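Local coordinates for esterase (Alcaligenes sp., PDB 1QLW), which probably hydrolyses carboxylic esters, as a bacterial esterase built on the alpha/beta-hydrolase fold, at residues A[59-64]-A[95-100]; A[129-134]-A[174-179]. One frame throughout, in Å; residues are numbered along the deposited sequence.

Contact 1. Residues A[59-64]-A[95-100]. With SO4 (sulfate ion), chain C.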
# COMPACT_ATOMS: atom_id res chain seq x y z
N ARG A 59 22.46 -0.89 13.90
CA ARG A 59 23.57 -1.79 13.61
C ARG A 59 23.12 -2.92 12.72
O ARG A 59 23.38 -4.10 12.97
CB ARG A 59 24.16 -2.35 14.92
CG ARG A 59 24.54 -1.19 15.86
CD ARG A 59 25.40 -1.71 16.95
NE ARG A 59 24.77 -2.69 17.69
CZ ARG A 59 24.04 -2.21 18.54
NH1 ARG A 59 23.00 -1.45 18.74
NH2 ARG A 59 24.79 -3.24 19.23
N ALA A 60 22.44 -2.57 11.63
CA ALA A 60 21.84 -3.59 10.79
C ALA A 60 22.85 -4.54 10.21
O ALA A 60 23.98 -4.17 9.91
CB ALA A 60 21.03 -2.98 9.65
N LYS A 61 22.43 -5.78 10.02
CA LYS A 61 23.27 -6.77 9.36
C LYS A 61 23.58 -6.28 7.94
O LYS A 61 22.86 -5.47 7.35
CB LYS A 61 22.58 -8.12 9.34
CG LYS A 61 22.54 -8.72 10.76
CD LYS A 61 21.72 -9.98 10.78
CE LYS A 61 21.65 -10.70 12.11
NZ LYS A 61 22.92 -11.38 12.47
N ARG A 62 24.67 -6.80 7.39
CA ARG A 62 25.20 -6.31 6.12
C ARG A 62 24.20 -6.36 4.97
O ARG A 62 24.19 -5.43 4.14
CB ARG A 62 26.45 -7.11 5.74
CG ARG A 62 27.02 -6.87 4.37
CD ARG A 62 27.46 -5.45 4.08
NE ARG A 62 27.90 -5.23 2.71
CZ ARG A 62 27.10 -4.93 1.70
NH1 ARG A 62 25.79 -4.80 1.91
NH2 ARG A 62 27.58 -4.73 0.48
N TYR A 63 23.41 -7.43 4.88
CA TYR A 63 22.51 -7.59 3.76
C TYR A 63 21.06 -7.45 4.17
O TYR A 63 20.56 -8.22 4.99
CB TYR A 63 22.72 -8.97 3.11
CG TYR A 63 24.15 -9.18 2.64
CD1 TYR A 63 24.69 -8.40 1.62
CD2 TYR A 63 24.98 -10.05 3.30
CE1 TYR A 63 26.00 -8.58 1.20
CE2 TYR A 63 26.29 -10.25 2.90
CZ TYR A 63 26.77 -9.51 1.85
OH TYR A 63 28.08 -9.69 1.47
N PRO A 64 20.36 -6.45 3.64
CA PRO A 64 18.92 -6.35 3.89
C PRO A 64 18.16 -7.50 3.25
O PRO A 64 18.62 -8.08 2.27
CB PRO A 64 18.53 -5.06 3.16
CG PRO A 64 19.79 -4.25 3.15
CD PRO A 64 20.84 -5.31 2.85
N LYS A 95 15.34 -9.13 14.63
CA LYS A 95 16.49 -10.00 14.48
C LYS A 95 17.68 -9.28 13.87
O LYS A 95 18.74 -9.91 13.70
CB LYS A 95 16.08 -11.25 13.70
CG LYS A 95 15.13 -12.14 14.49
CD LYS A 95 15.84 -12.86 15.61
CE LYS A 95 15.06 -14.01 16.18
NZ LYS A 95 15.92 -14.91 16.99
N GLY A 96 17.55 -7.99 13.56
CA GLY A 96 18.67 -7.20 13.12
C GLY A 96 18.83 -7.02 11.63
O GLY A 96 19.87 -6.52 11.19
N TYR A 97 17.84 -7.46 10.84
CA TYR A 97 17.89 -7.27 9.40
C TYR A 97 17.08 -6.05 8.99
O TYR A 97 15.93 -5.89 9.39
CB TYR A 97 17.27 -8.48 8.68
CG TYR A 97 18.14 -9.71 8.75
CD1 TYR A 97 19.09 -9.94 7.77
CD2 TYR A 97 18.01 -10.64 9.77
CE1 TYR A 97 19.91 -11.04 7.77
CE2 TYR A 97 18.84 -11.77 9.78
CZ TYR A 97 19.80 -11.94 8.80
OH TYR A 97 20.64 -13.03 8.77
N SER A 98 17.67 -5.24 8.12
CA SER A 98 16.89 -4.25 7.40
C SER A 98 15.91 -4.93 6.46
O SER A 98 16.25 -5.98 5.89
CB SER A 98 17.81 -3.35 6.59
OG SER A 98 18.62 -2.61 7.49
N THR A 99 14.73 -4.36 6.34
CA THR A 99 13.70 -4.93 5.49
C THR A 99 13.24 -3.93 4.44
O THR A 99 13.09 -2.73 4.70
CB THR A 99 12.45 -5.40 6.24
OG1 THR A 99 11.84 -4.27 6.85
CG2 THR A 99 12.81 -6.47 7.26
N TYR A 100 13.05 -4.45 3.23
CA TYR A 100 12.53 -3.68 2.09
C TYR A 100 11.29 -4.43 1.62
O TYR A 100 11.44 -5.52 1.07
CB TYR A 100 13.58 -3.51 1.00
CG TYR A 100 14.69 -2.57 1.39
CD1 TYR A 100 15.66 -2.92 2.31
CD2 TYR A 100 14.76 -1.29 0.87
CE1 TYR A 100 16.62 -2.03 2.73
CE2 TYR A 100 15.73 -0.39 1.25
CZ TYR A 100 16.66 -0.76 2.19
OH TYR A 100 17.63 0.12 2.59
S SO4 C . 23.26 2.67 13.04
O1 SO4 C . 22.25 2.27 14.10
O2 SO4 C . 24.16 1.45 13.01
O3 SO4 C . 24.03 3.88 13.37
O4 SO4 C . 22.54 2.71 11.73
O HOH W 1 20.20 -6.21 7.12
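Lys61 and Tyr97 meet in a contact of a loop with a loop-and-strand segment, where the link from strand 43-57 to strand 65-68 lies beside the start of strand 99-103 in the sheet. One direct backbone hydrogen bond joins the two segments, Lys61 N to Gly96 O at 2.9 Å and almost straight (172°). From there the Lys61 side chain, CG set anti to its carbonyl carbon (chi1 -71°), crosses Tyr97 and lays CD over one ring face, 3.5 Å from the centroid, a CH-pi contact. Lys61 CE goes on to Lys95 O at 3.4 Å. Tyr63 O lies at the edge of the same ring, in its plane. Gly96 ends helix 88-94 in a Schellman motif, its positive phi turning the chain into the next strand of the alpha/beta-hydrolase sheet. A water donates to Lys61 O and, weakly, to Tyr63 O, and accepts from Ser98 N at 2.9 Å. Ala60 CB abuts Ser98 OG at 3.3 Å, and Pro64 CB packs on Tyr100 CE1 at 3.6 Å. Leu314 and Ile317 of helix 306-319 also touch Tyr97. At the outer end, Arg59 N donates to two oxygens of a sulfate, probably from the crystallisation liquor, which Ser16 OG also binds.

Contact 2. Residues A[129-134]-A[174-179]; sequences SLPDLF and PDWLGS
Phe134 and Asp175 form a single antiparallel bridge, a hydrogen-bonded pair: Asp175 N gives to Phe134 O at 2.8 Å, and Phe134 N to Asp175 O at 3.2 Å. A water extends the link, donating to Asp132 O and Asp175 O and accepting from Gly178 N. Asp175 OD1 accepts from Leu177 N at 2.9 Å, an Asx turn, and forms a salt bridge with Arg107; OD2 takes bonds from Cys72 N and Gln207 NE2. Asp175 CB lies over one face of the Phe134 ring, 3.8 Å from its centroid, a CH-pi contact; with CG anti to the backbone N (chi1 -162°), the carboxylate runs on beside the ring, 17° from its plane. An alanine in place of Asp175 would probably cost Arg107 this salt bridge, leave Leu177 N without the acceptor of the Asx turn, and take from Cys72 N and Gln207 NE2 the oxygen they share. Leu133 CD2 makes a CH-pi contact over one face of the Trp176 indole, 3.4 Å from the five-membered ring's centroid. Pro131 CB meets Ser179 CB at 3.7 Å. Tyr39 of the second subunit stacks on Phe134. Loop 129-134 runs between helices 115-121 and 138-144, loop 174-179 between 165-171 and 185-197, with Ile117 of helix 115-121 against Pro131 and Trp176.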
# COMPACT_ATOMS: atom_id res chain seq x y z
N SER A 129 -10.45 -5.68 -25.50
CA SER A 129 -9.20 -5.02 -25.16
C SER A 129 -9.10 -4.65 -23.69
O SER A 129 -8.11 -4.06 -23.27
CB SER A 129 -8.99 -3.78 -26.02
OG SER A 129 -9.89 -2.79 -25.67
N LEU A 130 -10.12 -4.96 -22.88
CA LEU A 130 -9.99 -4.72 -21.44
C LEU A 130 -8.85 -5.55 -20.89
O LEU A 130 -8.57 -6.66 -21.37
CB LEU A 130 -11.29 -5.10 -20.75
CG LEU A 130 -12.45 -4.13 -21.01
CD1 LEU A 130 -13.77 -4.73 -20.57
CD2 LEU A 130 -12.21 -2.78 -20.34
N PRO A 131 -8.19 -5.08 -19.84
CA PRO A 131 -7.10 -5.86 -19.25
C PRO A 131 -7.56 -7.19 -18.70
O PRO A 131 -8.70 -7.33 -18.26
CB PRO A 131 -6.58 -4.97 -18.13
CG PRO A 131 -7.73 -4.10 -17.80
CD PRO A 131 -8.46 -3.82 -19.11
N ASP A 132 -6.66 -8.16 -18.69
CA ASP A 132 -6.86 -9.45 -18.07
C ASP A 132 -6.65 -9.31 -16.56
O ASP A 132 -5.52 -9.11 -16.10
CB ASP A 132 -5.84 -10.43 -18.66
CG ASP A 132 -5.96 -11.81 -18.04
OD1 ASP A 132 -7.05 -12.19 -17.60
OD2 ASP A 132 -4.92 -12.51 -18.06
N LEU A 133 -7.72 -9.40 -15.80
CA LEU A 133 -7.74 -9.20 -14.36
C LEU A 133 -8.36 -10.40 -13.67
O LEU A 133 -9.28 -11.02 -14.25
CB LEU A 133 -8.60 -7.97 -14.01
CG LEU A 133 -8.24 -6.68 -14.74
CD1 LEU A 133 -9.18 -5.57 -14.33
CD2 LEU A 133 -6.81 -6.30 -14.47
N PHE A 134 -7.94 -10.70 -12.44
CA PHE A 134 -8.63 -11.72 -11.68
C PHE A 134 -8.57 -11.38 -10.20
O PHE A 134 -7.77 -10.57 -9.76
CB PHE A 134 -8.08 -13.12 -11.92
CG PHE A 134 -6.69 -13.35 -11.41
CD1 PHE A 134 -5.58 -13.02 -12.18
CD2 PHE A 134 -6.46 -13.94 -10.17
CE1 PHE A 134 -4.29 -13.24 -11.75
CE2 PHE A 134 -5.16 -14.17 -9.73
CZ PHE A 134 -4.10 -13.79 -10.51
N PRO A 174 -7.53 -7.59 -6.12
CA PRO A 174 -7.41 -7.98 -7.52
C PRO A 174 -5.98 -7.95 -8.01
O PRO A 174 -5.15 -7.16 -7.57
CB PRO A 174 -8.26 -6.94 -8.26
CG PRO A 174 -9.26 -6.52 -7.24
CD PRO A 174 -8.50 -6.48 -5.93
N ASP A 175 -5.73 -8.81 -8.98
CA ASP A 175 -4.40 -9.06 -9.52
C ASP A 175 -4.36 -8.74 -11.00
O ASP A 175 -5.17 -9.26 -11.77
CB ASP A 175 -4.04 -10.51 -9.22
CG ASP A 175 -2.57 -10.79 -9.33
OD1 ASP A 175 -1.93 -10.25 -10.24
OD2 ASP A 175 -2.07 -11.58 -8.49
N TRP A 176 -3.43 -7.86 -11.38
CA TRP A 176 -3.25 -7.42 -12.75
C TRP A 176 -2.11 -8.14 -13.44
O TRP A 176 -1.75 -7.73 -14.57
CB TRP A 176 -2.99 -5.91 -12.73
CG TRP A 176 -4.19 -5.08 -12.38
CD1 TRP A 176 -4.96 -5.12 -11.26
CD2 TRP A 176 -4.73 -4.03 -13.19
NE1 TRP A 176 -5.98 -4.20 -11.34
CE2 TRP A 176 -5.86 -3.53 -12.52
CE3 TRP A 176 -4.38 -3.49 -14.43
CZ2 TRP A 176 -6.62 -2.47 -13.04
CZ3 TRP A 176 -5.15 -2.45 -14.96
CH2 TRP A 176 -6.24 -1.99 -14.26
N LEU A 177 -1.60 -9.24 -12.93
CA LEU A 177 -0.47 -9.95 -13.53
C LEU A 177 -0.65 -10.20 -15.02
O LEU A 177 0.26 -9.99 -15.83
CB LEU A 177 -0.29 -11.32 -12.84
CG LEU A 177 0.97 -12.07 -13.24
CD1 LEU A 177 2.17 -11.60 -12.45
CD2 LEU A 177 0.79 -13.57 -13.12
N GLY A 178 -1.84 -10.67 -15.39
CA GLY A 178 -2.12 -11.10 -16.74
C GLY A 178 -2.19 -9.99 -17.75
O GLY A 178 -2.20 -10.26 -18.96
N SER A 179 -2.22 -8.75 -17.29
CA SER A 179 -2.28 -7.58 -18.13
C SER A 179 -0.93 -6.87 -18.25
O SER A 179 -0.86 -5.80 -18.84
CB SER A 179 -3.37 -6.64 -17.60
OG SER A 179 -2.80 -5.96 -16.51
O HOH W 2 -4.36 -10.62 -14.16

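From the N terminus, the chain first runs through strands 13-23, 26-30 and 43-57 before reaching 59-64. Contact 1 then closes a loop of 30 residues, holding strand 65-68 and helix 88-94, when 95-100 returns to start strand 99-103, which lies between 43-57 and 65-68 in the sheet. Only after this, past helix 115-121, does contact 2 open; its 39-residue loop contains helices 138-144 and 165-171 but no strand. The two loops therefore follow in series, neither nesting nor crossing. They lie on opposite sides of the chain's centre, 35 Å between centres, contact 1 at the sheet and contact 2 in the loop-and-helix region that meets the second subunit.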